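Local coordinates for protein rhamnosidase B (Bacillus sp., PDB 2OKX) that probably releases terminal alpha-L-rhamnose from glycosides by hydrolysis, as a glycoside hydrolase of family 78 with an alpha-barrel catalytic domain, at residues I552-H555 with T556-C560; D579-N582 with E583-N587. All blocks are in the same frame, centred on the assembly; numbering follows the deposited sequence.

Contact 1: residues I552-H555 with T556-C560; sequences ISRH and TTRLC
Ile552 O and Ser553 O each receive an i to i+4 backbone bond, from Thr556 N and Thr557 N, and Arg554 O and His555 O continue the ladder to Arg558 N and Leu559 N; beyond Leu559 the helix ends and Cys560 leaves helical geometry. The first two carbonyls carry a second donor. Thr556 OG1 donates a hydrogen bond to Ile552 O at 2.6 Å, and Thr557 OG1 to Ser553 O at 2.8 Å, in each case from the face opposite the amide. Both threonines can do this because OG1 is turned back beside its own backbone N (chi1 -56° in Thr556). Thr556 OG1 is also hydrogen-bonded to Cys839 N. This is the last part of helix 544-559, in the six-hairpin glycosidase domain, an alpha barrel. On another side of the helix Arg558 NH2 bonds His555 ND1 at 3.0 Å, NH2 close to the ring plane and ND1 close to the guanidinium plane, although the two planes stand 62° apart. Leu559 CG lies over one face of the His555 ring, toward its rim, in a CH-pi contact, and His555 NE2 is hydrogen-bonded to Glu446 O. Arg554 CD lies over the Arg558 guanidinium, 3.7 Å from Arg558 NH1; Glu535 salt-bridges Arg558, and Glu551 Arg554.

Contact 2: residues D579-N582 with E583-N587; sequences DSRN and EALVN
Leu585 CD1 sits over the centre of the Arg581 guanidinium, 3.5 Å above its plane and 3.6 Å from Arg581 CZ. The leucine thus meets the flat face of the cation and leaves the N-H groups at its rim for polar partners. One of these is the neighbouring amide: Arg581 NH2 donates to Asn582 OD1 at 3.1 Å, with an N-H...O angle of 148° and the oxygen somewhat out of the guanidinium plane. A bend at chi2 (-92°) swings the arginine, which starts out away from the following turn, back alongside Leu585. On another side of the helix Glu583 reaches back along the preceding turn, extended beyond CG. Its CG lies 3.2 Å from Asp579 O, and its OE1 comes to 3.3 Å from Ser580 N, at too poor an angle for a hydrogen bond. The ladder beneath runs i to i+4: Glu583 N to Asp579 O is nearly straight at 170°, Ala584 N to Ser580 O is the shortest at 2.8 Å, and Leu585 N to Arg581 O is weak. All this belongs to helix 577-590 of the alpha-barrel catalytic domain of this family 78 enzyme. Further out, Glu639 and Glu809 both form salt bridges with Arg581 NH1, so the buried charge is probably balanced by carboxylates from two other helices, 627-644 and 801-813. Phe802 and Phe805 of the latter pack on Asn582, and Ser580 OG hydrogen-bonds Val577 O, one turn back. Asp579 OD1 hydrogen-bonds a glycerol, probably from the crystallisation liquor, which may mark a pocket here, while Trp864 packs against the aspartate.

Overall arrangement
Contacts 1 and 2 lie on successive helices of the same catalytic domain, 544-559 and 577-590, with centres about 11 Å apart. The helices meet where Thr557 OG1 is 3.3 Å from Val586 CG1, and just past the first helix Cys560 CB is 3.6 Å from Glu583 OE2. Both contacts are mainly buried, but contact 1 includes the partly exposed His555 and Arg558, whereas every touching residue of contact 2 is buried. Their chemistry differs too: contact 1 sets His555 and Leu559 against strand 446-448 and pairs its arginines with carboxylates, the link from Arg554 to Glu535 being weak, while contact 2 encloses one arginine among phenylalanines and carboxylates from neighbouring helices. A glycerol lies near each, at His555 and at Asp579.

Contact 1: residues I552-H555 with T556-C560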
loop_
_atom_site.group_PDB
_atom_site.type_symbol
_atom_site.label_atom_id
_atom_site.label_comp_id
_atom_site.label_asym_id
_atom_site.label_seq_id
_atom_site.Cartn_x
_atom_site.Cartn_y
_atom_site.Cartn_z
ATOM N N ILE A 552 18.970 -3.166 -2.712
ATOM C CA ILE A 552 17.738 -2.836 -2.003
ATOM C C ILE A 552 16.732 -2.140 -2.916
ATOM O O ILE A 552 15.523 -2.253 -2.712
ATOM C CB ILE A 552 17.988 -1.977 -0.729
ATOM C CG1 ILE A 552 18.558 -0.608 -1.088
ATOM C CG2 ILE A 552 18.924 -2.721 0.210
ATOM C CD1 ILE A 552 18.649 0.331 0.118
ATOM N N SER A 553 17.224 -1.434 -3.932
ATOM C CA SER A 553 16.327 -0.765 -4.870
ATOM C C SER A 553 15.560 -1.817 -5.671
ATOM O O SER A 553 14.369 -1.668 -5.940
ATOM C CB SER A 553 17.116 0.139 -5.829
ATOM O OG SER A 553 17.680 1.253 -5.148
ATOM N N ARG A 554 16.255 -2.882 -6.055
ATOM C CA ARG A 554 15.637 -3.961 -6.819
ATOM C C ARG A 554 14.600 -4.674 -5.941
ATOM O O ARG A 554 13.489 -4.969 -6.385
ATOM C CB ARG A 554 16.715 -4.956 -7.268
ATOM C CG ARG A 554 16.302 -5.942 -8.361
ATOM C CD ARG A 554 16.209 -7.380 -7.856
ATOM N NE ARG A 554 17.416 -7.859 -7.172
ATOM C CZ ARG A 554 18.461 -8.448 -7.750
ATOM N NH1 ARG A 554 19.487 -8.837 -7.003
ATOM N NH2 ARG A 554 18.494 -8.663 -9.059
ATOM N N HIS A 555 14.966 -4.957 -4.696
ATOM C CA HIS A 555 14.044 -5.647 -3.798
ATOM C C HIS A 555 12.797 -4.807 -3.515
ATOM O O HIS A 555 11.684 -5.327 -3.479
ATOM C CB HIS A 555 14.740 -6.006 -2.484
ATOM C CG HIS A 555 13.945 -6.940 -1.629
ATOM N ND1 HIS A 555 13.486 -8.156 -2.090
ATOM C CD2 HIS A 555 13.505 -6.830 -0.353
ATOM C CE1 HIS A 555 12.796 -8.754 -1.134
ATOM N NE2 HIS A 555 12.794 -7.971 -0.070
ATOM N N THR A 556 12.985 -3.506 -3.322
ATOM C CA THR A 556 11.864 -2.611 -3.049
ATOM C C THR A 556 10.869 -2.641 -4.213
ATOM O O THR A 556 9.656 -2.699 -4.017
ATOM C CB THR A 556 12.339 -1.157 -2.872
ATOM O OG1 THR A 556 13.329 -1.099 -1.841
ATOM C CG2 THR A 556 11.162 -0.251 -2.499
ATOM N N THR A 557 11.403 -2.594 -5.426
ATOM C CA THR A 557 10.579 -2.600 -6.630
ATOM C C THR A 557 9.783 -3.892 -6.733
ATOM O O THR A 557 8.598 -3.873 -7.047
ATOM C CB THR A 557 11.462 -2.415 -7.875
ATOM O OG1 THR A 557 12.210 -1.201 -7.732
ATOM C CG2 THR A 557 10.605 -2.334 -9.147
ATOM N N ARG A 558 10.440 -5.012 -6.459
ATOM C CA ARG A 558 9.791 -6.317 -6.494
ATOM C C ARG A 558 8.581 -6.345 -5.557
ATOM O O ARG A 558 7.483 -6.730 -5.960
ATOM C CB ARG A 558 10.806 -7.393 -6.094
ATOM C CG ARG A 558 10.303 -8.827 -6.087
ATOM C CD ARG A 558 11.501 -9.771 -6.154
ATOM N NE ARG A 558 12.569 -9.346 -5.248
ATOM C CZ ARG A 558 13.860 -9.601 -5.440
ATOM N NH1 ARG A 558 14.249 -10.280 -6.512
ATOM N NH2 ARG A 558 14.764 -9.169 -4.570
ATOM N N LEU A 559 8.784 -5.926 -4.311
ATOM C CA LEU A 559 7.710 -5.945 -3.322
ATOM C C LEU A 559 6.587 -4.948 -3.587
ATOM O O LEU A 559 5.491 -5.079 -3.034
ATOM C CB LEU A 559 8.277 -5.711 -1.918
ATOM C CG LEU A 559 9.310 -6.709 -1.395
ATOM C CD1 LEU A 559 9.597 -6.370 0.059
ATOM C CD2 LEU A 559 8.797 -8.147 -1.516
ATOM N N CYS A 560 6.857 -3.951 -4.419
ATOM C CA CYS A 560 5.853 -2.954 -4.752
ATOM C C CYS A 560 5.214 -3.244 -6.101
ATOM O O CYS A 560 4.647 -2.356 -6.734
ATOM C CB CYS A 560 6.462 -1.553 -4.754
ATOM S SG CYS A 560 6.886 -0.973 -3.099
#

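Contact 2: residues D579-N582 with E583-N587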
loop_
_atom_site.group_PDB
_atom_site.type_symbol
_atom_site.label_atom_id
_atom_site.label_comp_id
_atom_site.label_asym_id
_atom_site.label_seq_id
_atom_site.Cartn_x
_atom_site.Cartn_y
_atom_site.Cartn_z
ATOM N N ASP A 579 3.679 7.551 -7.847
ATOM C CA ASP A 579 4.754 6.613 -7.542
ATOM C C ASP A 579 5.089 5.722 -8.738
ATOM O O ASP A 579 6.261 5.461 -9.024
ATOM C CB ASP A 579 4.367 5.700 -6.369
ATOM C CG ASP A 579 3.958 6.464 -5.121
ATOM O OD1 ASP A 579 4.360 6.042 -4.012
ATOM O OD2 ASP A 579 3.224 7.467 -5.238
ATOM N N SER A 580 4.050 5.260 -9.429
ATOM C CA SER A 580 4.216 4.352 -10.558
ATOM C C SER A 580 5.112 4.832 -11.697
ATOM O O SER A 580 5.687 4.011 -12.404
ATOM C CB SER A 580 2.847 3.961 -11.125
ATOM O OG SER A 580 2.291 5.011 -11.893
ATOM N N ARG A 581 5.221 6.139 -11.899
ATOM C CA ARG A 581 6.077 6.637 -12.976
ATOM C C ARG A 581 7.524 6.220 -12.720
ATOM O O ARG A 581 8.182 5.663 -13.602
ATOM C CB ARG A 581 5.980 8.160 -13.093
ATOM C CG ARG A 581 6.822 8.754 -14.227
ATOM C CD ARG A 581 8.213 9.167 -13.756
ATOM N NE ARG A 581 9.067 9.581 -14.870
ATOM C CZ ARG A 581 10.233 10.210 -14.731
ATOM N NH1 ARG A 581 10.942 10.550 -15.801
ATOM N NH2 ARG A 581 10.692 10.507 -13.523
ATOM N N ASN A 582 8.015 6.477 -11.511
ATOM C CA ASN A 582 9.383 6.109 -11.169
ATOM C C ASN A 582 9.520 4.596 -11.076
ATOM O O ASN A 582 10.499 4.021 -11.547
ATOM C CB ASN A 582 9.797 6.739 -9.836
ATOM C CG ASN A 582 9.999 8.242 -9.934
ATOM O OD1 ASN A 582 9.856 8.839 -11.002
ATOM N ND2 ASN A 582 10.339 8.859 -8.810
ATOM N N GLU A 583 8.530 3.950 -10.469
ATOM C CA GLU A 583 8.563 2.505 -10.318
ATOM C C GLU A 583 8.636 1.797 -11.670
ATOM O O GLU A 583 9.311 0.782 -11.799
ATOM C CB GLU A 583 7.341 2.027 -9.529
ATOM C CG GLU A 583 7.270 2.600 -8.117
ATOM C CD GLU A 583 5.990 2.212 -7.390
ATOM O OE1 GLU A 583 4.899 2.474 -7.931
ATOM O OE2 GLU A 583 6.076 1.652 -6.275
ATOM N N ALA A 584 7.958 2.340 -12.677
ATOM C CA ALA A 584 7.976 1.723 -14.002
ATOM C C ALA A 584 9.380 1.777 -14.596
ATOM O O ALA A 584 9.869 0.789 -15.137
ATOM C CB ALA A 584 6.978 2.431 -14.939
ATOM N N LEU A 585 10.021 2.936 -14.507
ATOM C CA LEU A 585 11.371 3.093 -15.046
ATOM C C LEU A 585 12.375 2.165 -14.369
ATOM O O LEU A 585 13.216 1.559 -15.037
ATOM C CB LEU A 585 11.840 4.541 -14.901
ATOM C CG LEU A 585 11.092 5.575 -15.751
ATOM C CD1 LEU A 585 11.574 6.967 -15.388
ATOM C CD2 LEU A 585 11.320 5.294 -17.229
ATOM N N VAL A 586 12.310 2.064 -13.045
ATOM C CA VAL A 586 13.228 1.176 -12.339
ATOM C C VAL A 586 12.965 -0.248 -12.816
ATOM O O VAL A 586 13.893 -1.009 -13.095
ATOM C CB VAL A 586 13.026 1.249 -10.821
ATOM C CG1 VAL A 586 13.951 0.268 -10.122
ATOM C CG2 VAL A 586 13.301 2.666 -10.342
ATOM N N ASN A 587 11.689 -0.592 -12.921
ATOM C CA ASN A 587 11.279 -1.910 -13.387
ATOM C C ASN A 587 11.880 -2.240 -14.759
ATOM O O ASN A 587 12.337 -3.360 -14.989
ATOM C CB ASN A 587 9.750 -1.972 -13.463
ATOM C CG ASN A 587 9.257 -2.950 -14.508
ATOM O OD1 ASN A 587 9.459 -4.159 -14.394
ATOM N ND2 ASN A 587 8.608 -2.426 -15.546
#